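PDB 2RDP: putative transcriptional regulator MarR from Geobacillus stearothermophilus, which probably binds DNA as a dimer through winged-helix domains and regulates transcription, as members of the MarR family do. Local coordinates for residues E33-T36 with T41-Q44; P43-L48 with E111-K116; D75-M80 with V86-D91; L48-E53 with S63-L68. All blocks are in the same frame, centred on the assembly; numbering follows the deposited sequence.

Interaction 1: residues E33-T36 with T41-Q44; sequences EILT and TPPQ. With NA (sodium ion), chain B.
Leu35 meets Thr41 and Pro42 across the short connection between helix 10-35 and helix 42-54, which brings the C-terminal part of the first helix up to the first turn of the second. Across the connection the touching atom is CD1 of Leu35. It lies 3.7 Å from Pro42 CA and 3.9 Å from the carbonyl carbon of Thr41, so it presses on the backbone at the helix start, while the Pro42 ring approaches more loosely, its CG 4.2 Å from Leu35 CD1. The other end of Leu35 is polar: its carbonyl O binds a sodium ion at 2.6 Å, and the carbonyl oxygens of Tyr38 and Ile40 join it, so the cation gathers the loop between the two helices. Within segment 33-36, Thr36 OG1 donates to Glu33 O at 2.6 Å, in the carbonyl plane, and Thr36 N reaches the same oxygen at 3.2 Å. At the start of helix 42-54, Thr41 holds the N-cap position, and its backbone N donates to Gln44 OE1 (3.0 Å) from well above the amide carbonyl plane. Around this connection, Ile34 and Leu35 pack on helix 104-124, while Pro43 and Gln44 lean on helix 70-82.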
loop_
_atom_site.group_PDB
_atom_site.type_symbol
_atom_site.label_atom_id
_atom_site.label_comp_id
_atom_site.label_asym_id
_atom_site.label_seq_id
_atom_site.Cartn_x
_atom_site.Cartn_y
_atom_site.Cartn_z
ATOM N N GLU A 33 0.728 -2.460 -12.270
ATOM C CA GLU A 33 1.300 -2.556 -13.570
ATOM C C GLU A 33 1.691 -3.997 -13.860
ATOM O O GLU A 33 1.387 -4.516 -14.925
ATOM C CB GLU A 33 2.508 -1.626 -13.656
ATOM C CG GLU A 33 2.052 -0.191 -13.767
ATOM C CD GLU A 33 3.147 0.863 -13.691
ATOM O OE1 GLU A 33 4.338 0.516 -13.460
ATOM O OE2 GLU A 33 2.790 2.067 -13.841
ATOM N N ILE A 34 2.337 -4.647 -12.898
ATOM C CA ILE A 34 2.733 -6.041 -13.047
ATOM C C ILE A 34 1.510 -6.931 -13.272
ATOM O O ILE A 34 1.542 -7.817 -14.081
ATOM C CB ILE A 34 3.595 -6.520 -11.809
ATOM C CG1 ILE A 34 5.023 -5.985 -11.932
ATOM C CG2 ILE A 34 3.568 -8.038 -11.637
ATOM C CD1 ILE A 34 5.777 -6.021 -10.600
ATOM N N LEU A 35 0.429 -6.681 -12.541
ATOM C CA LEU A 35 -0.749 -7.535 -12.647
ATOM C C LEU A 35 -1.557 -7.340 -13.899
ATOM O O LEU A 35 -2.441 -8.159 -14.173
ATOM C CB LEU A 35 -1.646 -7.405 -11.450
ATOM C CG LEU A 35 -1.307 -8.198 -10.197
ATOM C CD1 LEU A 35 -2.423 -7.815 -9.215
ATOM C CD2 LEU A 35 -1.277 -9.675 -10.403
ATOM N N THR A 36 -1.275 -6.291 -14.677
ATOM C CA THR A 36 -1.929 -6.164 -15.971
ATOM C C THR A 36 -1.599 -7.326 -16.911
ATOM O O THR A 36 -2.349 -7.585 -17.835
ATOM C CB THR A 36 -1.661 -4.808 -16.684
ATOM O OG1 THR A 36 -0.265 -4.645 -16.945
ATOM C CG2 THR A 36 -2.168 -3.648 -15.863
ATOM N N THR A 41 -6.889 -10.297 -10.226
ATOM C CA THR A 41 -7.033 -8.924 -9.789
ATOM C C THR A 41 -6.180 -8.717 -8.528
ATOM O O THR A 41 -5.684 -9.697 -7.948
ATOM C CB THR A 41 -8.530 -8.561 -9.543
ATOM O OG1 THR A 41 -9.018 -9.239 -8.380
ATOM C CG2 THR A 41 -9.362 -8.966 -10.743
ATOM N N PRO A 42 -5.985 -7.448 -8.091
ATOM C CA PRO A 42 -5.217 -7.228 -6.862
ATOM C C PRO A 42 -5.687 -7.965 -5.595
ATOM O O PRO A 42 -4.837 -8.499 -4.888
ATOM C CB PRO A 42 -5.273 -5.711 -6.673
ATOM C CG PRO A 42 -5.493 -5.191 -8.000
ATOM C CD PRO A 42 -6.377 -6.172 -8.711
ATOM N N PRO A 43 -7.007 -7.983 -5.284
ATOM C CA PRO A 43 -7.400 -8.759 -4.078
ATOM C C PRO A 43 -7.255 -10.295 -4.243
ATOM O O PRO A 43 -7.056 -11.002 -3.233
ATOM C CB PRO A 43 -8.855 -8.359 -3.840
ATOM C CG PRO A 43 -9.142 -7.264 -4.795
ATOM C CD PRO A 43 -8.171 -7.347 -5.922
ATOM N N GLN A 44 -7.322 -10.797 -5.483
ATOM C CA GLN A 44 -7.032 -12.190 -5.737
ATOM C C GLN A 44 -5.538 -12.476 -5.528
ATOM O O GLN A 44 -5.183 -13.470 -4.888
ATOM C CB GLN A 44 -7.514 -12.629 -7.120
ATOM C CG GLN A 44 -9.024 -12.570 -7.276
ATOM C CD GLN A 44 -9.469 -12.734 -8.741
ATOM O OE1 GLN A 44 -8.663 -12.700 -9.660
ATOM N NE2 GLN A 44 -10.761 -12.917 -8.945
HETATM NA NA NA B . -4.982 -8.437 -14.207
#

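Interaction 2: residues P43-L48 with E111-K116; sequences PQFVAL and EEVIEK
Phe45 CE1 and Val113 CG1 touch at 3.5 Å, the nearest approach between segments 43-48 and 111-116, more than sixty residues apart in sequence. The same methyl is 3.7 Å from Phe45 CD1, so CG1 spans the CD1-CE1 bond, approaching the ring obliquely. Ile114 comes from another direction: its CG1 lies near the ring plane, at the edge, 4.1 Å from Phe45 CE1 and 4.2 Å from Phe45 CZ. One phenyl group thus bridges two consecutive residues of helix 104-124, a fit set by the torsion that carries the Phe45 ring anti to its own backbone nitrogen (chi1 174°) and out across the gap between the helices. Ile114 is not aimed squarely at the opposing helix; its CG1 branch, beside the backbone N, bends round to the ring. The contact is wholly apolar, with no hydrogen bond between the segments. In MarR proteins the winged-helix domain is joined to a dimerisation region built from the terminal helices, and this contact is consistent with that junction, helix 42-54 belonging to the domain and helix 104-124 leading away from its wing. Further out, Leu35 of helix 10-35 packs on both Phe45 and Val113. Ile40 also rests on Phe45, and Tyr38 on Val113. On the dimer side, Arg21 of the second subunit packs against Phe45 and Ile114.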
loop_
_atom_site.group_PDB
_atom_site.type_symbol
_atom_site.label_atom_id
_atom_site.label_comp_id
_atom_site.label_asym_id
_atom_site.label_seq_id
_atom_site.Cartn_x
_atom_site.Cartn_y
_atom_site.Cartn_z
ATOM N N PRO A 43 -7.007 -7.983 -5.284
ATOM C CA PRO A 43 -7.400 -8.759 -4.078
ATOM C C PRO A 43 -7.255 -10.295 -4.243
ATOM O O PRO A 43 -7.056 -11.002 -3.233
ATOM C CB PRO A 43 -8.855 -8.359 -3.840
ATOM C CG PRO A 43 -9.142 -7.264 -4.795
ATOM C CD PRO A 43 -8.171 -7.347 -5.922
ATOM N N GLN A 44 -7.322 -10.797 -5.483
ATOM C CA GLN A 44 -7.032 -12.190 -5.737
ATOM C C GLN A 44 -5.538 -12.476 -5.528
ATOM O O GLN A 44 -5.183 -13.470 -4.888
ATOM C CB GLN A 44 -7.514 -12.629 -7.120
ATOM C CG GLN A 44 -9.024 -12.570 -7.276
ATOM C CD GLN A 44 -9.469 -12.734 -8.741
ATOM O OE1 GLN A 44 -8.663 -12.700 -9.660
ATOM N NE2 GLN A 44 -10.761 -12.917 -8.945
ATOM N N PHE A 45 -4.662 -11.597 -6.027
ATOM C CA PHE A 45 -3.248 -11.659 -5.640
ATOM C C PHE A 45 -3.055 -11.794 -4.106
ATOM O O PHE A 45 -2.435 -12.760 -3.635
ATOM C CB PHE A 45 -2.426 -10.502 -6.239
ATOM C CG PHE A 45 -1.011 -10.471 -5.742
ATOM C CD1 PHE A 45 -0.058 -11.337 -6.261
ATOM C CD2 PHE A 45 -0.650 -9.618 -4.701
ATOM C CE1 PHE A 45 1.241 -11.354 -5.767
ATOM C CE2 PHE A 45 0.676 -9.606 -4.210
ATOM C CZ PHE A 45 1.617 -10.487 -4.769
ATOM N N VAL A 46 -3.621 -10.870 -3.328
ATOM C CA VAL A 46 -3.484 -10.926 -1.867
ATOM C C VAL A 46 -3.983 -12.265 -1.295
ATOM O O VAL A 46 -3.292 -12.906 -0.492
ATOM C CB VAL A 46 -4.194 -9.737 -1.193
ATOM C CG1 VAL A 46 -4.126 -9.834 0.322
ATOM C CG2 VAL A 46 -3.572 -8.385 -1.672
ATOM N N ALA A 47 -5.190 -12.682 -1.717
ATOM C CA ALA A 47 -5.783 -13.921 -1.253
ATOM C C ALA A 47 -4.867 -15.117 -1.548
ATOM O O ALA A 47 -4.570 -15.914 -0.644
ATOM C CB ALA A 47 -7.168 -14.115 -1.878
ATOM N N LEU A 48 -4.435 -15.237 -2.807
ATOM C CA LEU A 48 -3.563 -16.320 -3.272
ATOM C C LEU A 48 -2.206 -16.370 -2.570
ATOM O O LEU A 48 -1.736 -17.440 -2.187
ATOM C CB LEU A 48 -3.373 -16.243 -4.785
ATOM C CG LEU A 48 -4.595 -16.499 -5.686
ATOM C CD1 LEU A 48 -4.288 -16.126 -7.117
ATOM C CD2 LEU A 48 -5.055 -17.926 -5.599
ATOM N N GLU A 111 3.209 -17.406 -8.095
ATOM C CA GLU A 111 4.648 -17.590 -8.126
ATOM C C GLU A 111 5.295 -16.768 -9.237
ATOM O O GLU A 111 6.415 -16.270 -9.095
ATOM C CB GLU A 111 4.960 -19.063 -8.352
ATOM C CG GLU A 111 4.572 -19.934 -7.164
ATOM C CD GLU A 111 5.268 -21.296 -7.177
ATOM O OE1 GLU A 111 5.282 -22.010 -8.236
ATOM O OE2 GLU A 111 5.805 -21.630 -6.089
ATOM N N GLU A 112 4.583 -16.660 -10.351
ATOM C CA GLU A 112 5.035 -15.881 -11.467
ATOM C C GLU A 112 4.943 -14.387 -11.184
ATOM O O GLU A 112 5.830 -13.637 -11.561
ATOM C CB GLU A 112 4.199 -16.247 -12.674
ATOM C CG GLU A 112 4.789 -15.797 -13.970
ATOM C CD GLU A 112 4.141 -16.433 -15.172
ATOM O OE1 GLU A 112 3.184 -17.258 -15.026
ATOM O OE2 GLU A 112 4.612 -16.087 -16.280
ATOM N N VAL A 113 3.880 -13.949 -10.510
ATOM C CA VAL A 113 3.734 -12.526 -10.178
ATOM C C VAL A 113 4.811 -12.119 -9.165
ATOM O O VAL A 113 5.460 -11.103 -9.318
ATOM C CB VAL A 113 2.309 -12.173 -9.651
ATOM C CG1 VAL A 113 2.253 -10.730 -9.104
ATOM C CG2 VAL A 113 1.261 -12.398 -10.726
ATOM N N ILE A 114 5.011 -12.938 -8.149
ATOM C CA ILE A 114 6.037 -12.690 -7.155
ATOM C C ILE A 114 7.458 -12.620 -7.734
ATOM O O ILE A 114 8.244 -11.767 -7.347
ATOM C CB ILE A 114 5.934 -13.681 -5.980
ATOM C CG1 ILE A 114 4.779 -13.236 -5.059
ATOM C CG2 ILE A 114 7.264 -13.733 -5.211
ATOM C CD1 ILE A 114 4.379 -14.290 -4.050
ATOM N N GLU A 115 7.755 -13.479 -8.690
ATOM C CA GLU A 115 9.061 -13.492 -9.352
ATOM C C GLU A 115 9.296 -12.200 -10.162
ATOM O O GLU A 115 10.385 -11.625 -10.152
ATOM C CB GLU A 115 9.169 -14.722 -10.224
ATOM C CG GLU A 115 10.397 -14.727 -11.122
ATOM C CD GLU A 115 10.685 -16.121 -11.675
ATOM O OE1 GLU A 115 9.792 -17.017 -11.547
ATOM O OE2 GLU A 115 11.802 -16.329 -12.225
ATOM N N LYS A 116 8.243 -11.729 -10.815
ATOM C CA LYS A 116 8.261 -10.476 -11.542
ATOM C C LYS A 116 8.419 -9.280 -10.588
ATOM O O LYS A 116 9.120 -8.327 -10.915
ATOM C CB LYS A 116 6.989 -10.404 -12.409
ATOM C CG LYS A 116 6.818 -9.138 -13.224
ATOM C CD LYS A 116 7.693 -9.063 -14.484
ATOM C CE LYS A 116 8.123 -7.598 -14.803
ATOM N NZ LYS A 116 9.249 -7.077 -13.912
#

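Interaction 3: residues D75-M80 with V86-D91; sequences DLVDRM and VARVRD
Asp78 and Arg88 supply the charged part of this contact: a salt bridge in which a single carboxylate oxygen takes both terminal nitrogens of the guanidinium. Arg88 NH2 donates to Asp78 OD1 at 2.8 Å, nearly along the C-O direction, whereas the bond from Arg88 NH1 to OD1, at 3.1 Å, is weak. With OD1 as the acceptor of both bonds and the carboxylate and guanidinium planes 52° apart, this is not the flat two-oxygen pairing. The Arg88 chain runs extended from CG to NE, which carries the guanidinium from the strand to Asp78. Arg88 NH2 also pairs with Glu81. In the apolar part, Val77 CG1 lies over one face of the guanidinium, 3.8 Å from Arg88 CZ, and Val86 CG2 reaches back to CB of Met80, a selenomethionine, at 4.0 Å. A leucine in place of Arg88 would probably leave Asp78 without its cationic mate and Val77 without the flat group that covers it. The axes of the helix and strand segments come within 8.2 Å at 114°. The elements are those of a winged helix, helix 70-82 probably being the DNA-recognition helix and strand 86-90 opening the beta hairpin of the wing.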
loop_
_atom_site.group_PDB
_atom_site.type_symbol
_atom_site.label_atom_id
_atom_site.label_comp_id
_atom_site.label_asym_id
_atom_site.label_seq_id
_atom_site.Cartn_x
_atom_site.Cartn_y
_atom_site.Cartn_z
ATOM N N ASP A 75 -17.368 -13.805 -1.554
ATOM C CA ASP A 75 -17.520 -13.438 -2.973
ATOM C C ASP A 75 -16.202 -13.576 -3.728
ATOM O O ASP A 75 -16.175 -14.017 -4.866
ATOM C CB ASP A 75 -18.032 -12.007 -3.129
ATOM C CG ASP A 75 -19.486 -11.814 -2.602
ATOM O OD1 ASP A 75 -20.217 -12.810 -2.352
ATOM O OD2 ASP A 75 -19.896 -10.632 -2.443
ATOM N N LEU A 76 -15.106 -13.192 -3.093
ATOM C CA LEU A 76 -13.774 -13.300 -3.687
ATOM C C LEU A 76 -13.366 -14.767 -3.895
ATOM O O LEU A 76 -12.943 -15.162 -4.989
ATOM C CB LEU A 76 -12.774 -12.557 -2.804
ATOM C CG LEU A 76 -11.302 -12.513 -3.229
ATOM C CD1 LEU A 76 -11.116 -11.623 -4.429
ATOM C CD2 LEU A 76 -10.532 -11.950 -2.060
ATOM N N VAL A 77 -13.503 -15.562 -2.835
ATOM C CA VAL A 77 -13.251 -16.981 -2.892
ATOM C C VAL A 77 -14.142 -17.625 -3.968
ATOM O O VAL A 77 -13.642 -18.343 -4.817
ATOM C CB VAL A 77 -13.393 -17.628 -1.506
ATOM C CG1 VAL A 77 -13.350 -19.180 -1.588
ATOM C CG2 VAL A 77 -12.286 -17.109 -0.598
ATOM N N ASP A 78 -15.438 -17.320 -3.961
ATOM C CA ASP A 78 -16.355 -17.774 -5.016
ATOM C C ASP A 78 -15.832 -17.496 -6.440
ATOM O O ASP A 78 -15.857 -18.414 -7.255
ATOM C CB ASP A 78 -17.762 -17.170 -4.851
ATOM C CG ASP A 78 -18.527 -17.717 -3.628
ATOM O OD1 ASP A 78 -18.041 -18.680 -2.989
ATOM O OD2 ASP A 78 -19.628 -17.158 -3.304
ATOM N N ARG A 79 -15.379 -16.258 -6.738
ATOM C CA ARG A 79 -14.801 -15.928 -8.074
ATOM C C ARG A 79 -13.599 -16.816 -8.378
ATOM O O ARG A 79 -13.514 -17.391 -9.463
ATOM C CB ARG A 79 -14.339 -14.454 -8.199
ATOM C CG ARG A 79 -15.231 -13.487 -9.015
ATOM C CD ARG A 79 -14.858 -13.352 -10.511
ATOM N NE ARG A 79 -16.070 -13.382 -11.363
ATOM C CZ ARG A 79 -16.350 -14.290 -12.326
ATOM N NH1 ARG A 79 -17.498 -14.208 -13.004
ATOM N NH2 ARG A 79 -15.491 -15.266 -12.640
HETATM N N MSE A 80 -12.677 -16.936 -7.422
HETATM C CA MSE A 80 -11.460 -17.697 -7.651
HETATM C C MSE A 80 -11.712 -19.168 -7.813
HETATM O O MSE A 80 -11.040 -19.828 -8.589
HETATM C CB MSE A 80 -10.474 -17.473 -6.534
HETATM C CG MSE A 80 -9.997 -16.050 -6.469
HETATM SE SE MSE A 80 -8.733 -15.797 -5.011
HETATM C CE MSE A 80 -9.863 -16.026 -3.458
ATOM N N VAL A 86 -8.594 -21.852 -6.886
ATOM C CA VAL A 86 -8.669 -22.457 -5.541
ATOM C C VAL A 86 -9.806 -23.470 -5.515
ATOM O O VAL A 86 -10.713 -23.405 -6.341
ATOM C CB VAL A 86 -8.914 -21.375 -4.373
ATOM C CG1 VAL A 86 -7.924 -20.203 -4.461
ATOM C CG2 VAL A 86 -10.338 -20.857 -4.357
ATOM N N ALA A 87 -9.756 -24.395 -4.565
ATOM C CA ALA A 87 -10.868 -25.306 -4.304
ATOM C C ALA A 87 -11.257 -25.177 -2.838
ATOM O O ALA A 87 -10.452 -24.747 -2.011
ATOM C CB ALA A 87 -10.479 -26.755 -4.625
ATOM N N ARG A 88 -12.500 -25.518 -2.531
ATOM C CA ARG A 88 -12.952 -25.646 -1.147
ATOM C C ARG A 88 -12.807 -27.095 -0.690
ATOM O O ARG A 88 -13.198 -28.014 -1.399
ATOM C CB ARG A 88 -14.407 -25.212 -1.041
ATOM C CG ARG A 88 -14.603 -23.716 -1.040
ATOM C CD ARG A 88 -16.074 -23.414 -0.974
ATOM N NE ARG A 88 -16.344 -22.107 -0.356
ATOM C CZ ARG A 88 -16.639 -20.996 -1.026
ATOM N NH1 ARG A 88 -16.891 -19.878 -0.360
ATOM N NH2 ARG A 88 -16.683 -21.002 -2.358
ATOM N N VAL A 89 -12.215 -27.304 0.478
ATOM C CA VAL A 89 -11.912 -28.653 0.943
ATOM C C VAL A 89 -12.320 -28.796 2.388
ATOM O O VAL A 89 -11.759 -28.126 3.256
ATOM C CB VAL A 89 -10.378 -28.986 0.831
ATOM C CG1 VAL A 89 -10.101 -30.415 1.340
ATOM C CG2 VAL A 89 -9.884 -28.847 -0.597
ATOM N N ARG A 90 -13.273 -29.678 2.661
ATOM C CA ARG A 90 -13.661 -29.909 4.045
ATOM C C ARG A 90 -12.721 -30.858 4.762
ATOM O O ARG A 90 -12.066 -31.679 4.129
ATOM C CB ARG A 90 -15.111 -30.381 4.172
ATOM C CG ARG A 90 -15.489 -31.605 3.381
ATOM C CD ARG A 90 -16.909 -32.017 3.750
ATOM N NE ARG A 90 -17.785 -30.843 3.836
ATOM C CZ ARG A 90 -18.733 -30.542 2.952
ATOM N NH1 ARG A 90 -19.463 -29.447 3.128
ATOM N NH2 ARG A 90 -18.965 -31.341 1.902
ATOM N N ASP A 91 -12.648 -30.724 6.086
ATOM C CA ASP A 91 -11.942 -31.696 6.921
ATOM C C ASP A 91 -12.530 -33.097 6.779
ATOM O O ASP A 91 -13.740 -33.268 6.547
ATOM C CB ASP A 91 -11.990 -31.297 8.398
ATOM C CG ASP A 91 -10.707 -30.643 8.865
ATOM O OD1 ASP A 91 -9.599 -31.142 8.538
ATOM O OD2 ASP A 91 -10.803 -29.623 9.573
#

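Interaction 4: residues L48-E53 with S63-L68; sequences LQWLLE and SNKMYL
Trp50 and Lys65 turn toward each other with matching first torsions: in both, CG stands opposite the carbonyl carbon (chi1 -83° and -78°), which lays the lysine chain across the indole. From there the lysine runs extended and bends only at its last torsion, so its methylenes, rather than its amine, cover the ring. Lys65 CB sits over the five-membered ring, 3.9 Å from the centroid and 13° off the normal, a textbook CH-pi contact, and Lys65 CD follows at 3.6 Å from Trp50 CE3. Selenomethionine Met66 adds its CG at 3.7 Å from Trp50 CD1, the two side chains running antiparallel as they pass. The indole N-H is used as well: Trp50 NE1 donates to a water lying in the ring plane at 2.9 Å, and that water gives a weak bond to Lys65 O. Over the other face, Gln49 NE2 lies 4.0 Å above the ring centre. Tyr22 of the second subunit also meets the indole, the ring planes strongly inclined. A serine at Trp50 would probably strip the Lys65 methylenes of their platform, deprive the water of its donor and open a gap between the helices. In the winged-helix domain this contact ties helix 42-54 to helix 59-66, which leads into helix 70-82. Its chemistry suits a surface position near the dimer partner: carbon chains shelter the aromatic face, while the water takes up the one polar N-H, and the lysine amine is left to a long, weak ion pairing with Glu54.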
loop_
_atom_site.group_PDB
_atom_site.type_symbol
_atom_site.label_atom_id
_atom_site.label_comp_id
_atom_site.label_asym_id
_atom_site.label_seq_id
_atom_site.Cartn_x
_atom_site.Cartn_y
_atom_site.Cartn_z
ATOM N N LEU A 48 -4.435 -15.237 -2.807
ATOM C CA LEU A 48 -3.563 -16.320 -3.272
ATOM C C LEU A 48 -2.206 -16.370 -2.570
ATOM O O LEU A 48 -1.736 -17.440 -2.187
ATOM C CB LEU A 48 -3.373 -16.243 -4.785
ATOM C CG LEU A 48 -4.595 -16.499 -5.686
ATOM C CD1 LEU A 48 -4.288 -16.126 -7.117
ATOM C CD2 LEU A 48 -5.055 -17.926 -5.599
ATOM N N GLN A 49 -1.569 -15.219 -2.426
ATOM C CA GLN A 49 -0.335 -15.110 -1.676
ATOM C C GLN A 49 -0.494 -15.569 -0.201
ATOM O O GLN A 49 0.404 -16.183 0.334
ATOM C CB GLN A 49 0.192 -13.673 -1.808
ATOM C CG GLN A 49 1.169 -13.215 -0.706
ATOM C CD GLN A 49 0.542 -12.334 0.405
ATOM O OE1 GLN A 49 -0.344 -11.509 0.140
ATOM N NE2 GLN A 49 1.038 -12.503 1.656
ATOM N N TRP A 50 -1.633 -15.286 0.444
ATOM C CA TRP A 50 -1.889 -15.770 1.814
ATOM C C TRP A 50 -1.977 -17.294 1.858
ATOM O O TRP A 50 -1.452 -17.921 2.763
ATOM C CB TRP A 50 -3.172 -15.155 2.425
ATOM C CG TRP A 50 -2.976 -13.807 3.013
ATOM C CD1 TRP A 50 -3.591 -12.640 2.636
ATOM C CD2 TRP A 50 -2.077 -13.457 4.067
ATOM N NE1 TRP A 50 -3.138 -11.593 3.387
ATOM C CE2 TRP A 50 -2.204 -12.060 4.276
ATOM C CE3 TRP A 50 -1.168 -14.188 4.862
ATOM C CZ2 TRP A 50 -1.447 -11.370 5.249
ATOM C CZ3 TRP A 50 -0.428 -13.506 5.835
ATOM C CH2 TRP A 50 -0.581 -12.111 6.025
ATOM N N LEU A 51 -2.646 -17.884 0.879
ATOM C CA LEU A 51 -2.748 -19.330 0.779
ATOM C C LEU A 51 -1.399 -19.989 0.479
ATOM O O LEU A 51 -1.092 -21.059 1.010
ATOM C CB LEU A 51 -3.765 -19.706 -0.300
ATOM C CG LEU A 51 -5.236 -19.397 0.009
ATOM C CD1 LEU A 51 -6.050 -19.500 -1.256
ATOM C CD2 LEU A 51 -5.759 -20.320 1.086
ATOM N N LEU A 52 -0.608 -19.364 -0.389
ATOM C CA LEU A 52 0.741 -19.843 -0.673
ATOM C C LEU A 52 1.587 -19.820 0.609
ATOM O O LEU A 52 2.241 -20.809 0.944
ATOM C CB LEU A 52 1.413 -19.003 -1.777
ATOM C CG LEU A 52 2.810 -19.394 -2.303
ATOM C CD1 LEU A 52 2.746 -20.650 -3.127
ATOM C CD2 LEU A 52 3.447 -18.252 -3.107
ATOM N N GLU A 53 1.511 -18.715 1.339
ATOM C CA GLU A 53 2.358 -18.495 2.502
ATOM C C GLU A 53 1.892 -19.213 3.781
ATOM O O GLU A 53 2.720 -19.591 4.618
ATOM C CB GLU A 53 2.561 -16.988 2.708
ATOM C CG GLU A 53 3.485 -16.372 1.635
ATOM C CD GLU A 53 3.401 -14.865 1.571
ATOM O OE1 GLU A 53 2.648 -14.280 2.382
ATOM O OE2 GLU A 53 4.079 -14.262 0.707
ATOM N N SER A 63 -10.225 -13.960 5.748
ATOM C CA SER A 63 -10.759 -12.611 5.878
ATOM C C SER A 63 -10.075 -11.837 7.011
ATOM O O SER A 63 -9.887 -10.634 6.893
ATOM C CB SER A 63 -12.287 -12.647 6.067
ATOM O OG SER A 63 -12.554 -13.180 7.327
ATOM N N ASN A 64 -9.718 -12.519 8.100
ATOM C CA ASN A 64 -8.943 -11.878 9.192
ATOM C C ASN A 64 -7.546 -11.417 8.786
ATOM O O ASN A 64 -7.061 -10.400 9.298
ATOM C CB ASN A 64 -8.875 -12.768 10.442
ATOM C CG ASN A 64 -10.187 -12.759 11.237
ATOM O OD1 ASN A 64 -10.984 -11.830 11.109
ATOM N ND2 ASN A 64 -10.412 -13.790 12.060
ATOM N N LYS A 65 -6.928 -12.172 7.872
ATOM C CA LYS A 65 -5.639 -11.830 7.270
ATOM C C LYS A 65 -5.701 -10.656 6.329
ATOM O O LYS A 65 -4.759 -9.900 6.227
ATOM C CB LYS A 65 -5.009 -13.061 6.610
ATOM C CG LYS A 65 -4.409 -13.924 7.712
ATOM C CD LYS A 65 -3.707 -15.157 7.250
ATOM C CE LYS A 65 -3.206 -15.943 8.490
ATOM N NZ LYS A 65 -2.309 -15.116 9.380
HETATM N N MSE A 66 -6.842 -10.472 5.681
HETATM C CA MSE A 66 -6.998 -9.452 4.654
HETATM C C MSE A 66 -7.754 -8.263 5.146
HETATM O O MSE A 66 -7.886 -7.277 4.409
HETATM C CB MSE A 66 -7.754 -10.036 3.473
HETATM C CG MSE A 66 -6.978 -11.086 2.768
HETATM SE SE MSE A 66 -7.886 -11.747 1.181
HETATM C CE MSE A 66 -7.923 -10.134 0.027
ATOM N N TYR A 67 -8.235 -8.350 6.397
ATOM C CA TYR A 67 -8.987 -7.286 7.054
ATOM C C TYR A 67 -10.301 -6.968 6.329
ATOM O O TYR A 67 -10.702 -5.811 6.273
ATOM C CB TYR A 67 -8.126 -6.024 7.237
ATOM C CG TYR A 67 -6.926 -6.285 8.130
ATOM C CD1 TYR A 67 -7.099 -6.468 9.516
ATOM C CD2 TYR A 67 -5.632 -6.362 7.603
ATOM C CE1 TYR A 67 -6.014 -6.734 10.338
ATOM C CE2 TYR A 67 -4.546 -6.629 8.419
ATOM C CZ TYR A 67 -4.746 -6.816 9.774
ATOM O OH TYR A 67 -3.688 -7.073 10.619
ATOM N N LEU A 68 -10.955 -8.013 5.800
ATOM C CA LEU A 68 -12.235 -7.891 5.098
ATOM C C LEU A 68 -13.354 -8.467 5.936
ATOM O O LEU A 68 -13.071 -9.310 6.782
ATOM C CB LEU A 68 -12.181 -8.625 3.748
ATOM C CG LEU A 68 -11.123 -8.093 2.782
ATOM C CD1 LEU A 68 -11.075 -9.002 1.570
ATOM C CD2 LEU A 68 -11.424 -6.605 2.384
HETATM O O HOH W 1 -3.375 -8.672 3.447
#

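Helix 42-54 takes part in interactions 1, 2 and 4, different residues along it facing helix 10-35, helix 104-124 and helix 59-66. Interaction 3 does without it but borders it, since Val86 CG1 packs on Leu48 and Leu51. Chemistry follows position. Interaction 2, buried, is purely hydrocarbon; interaction 3, also buried yet with its centre about 19 Å from that of the chain, combines valine packing with a salt bridge. Interaction 1, partly buried, pairs slight apolar contact with a cation held by backbone carbonyls, and interaction 4, at the surface, relies on CH-pi contact and a water. Interactions 2 and 4 also touch the second subunit, whereas 1 and 3 stay within one chain.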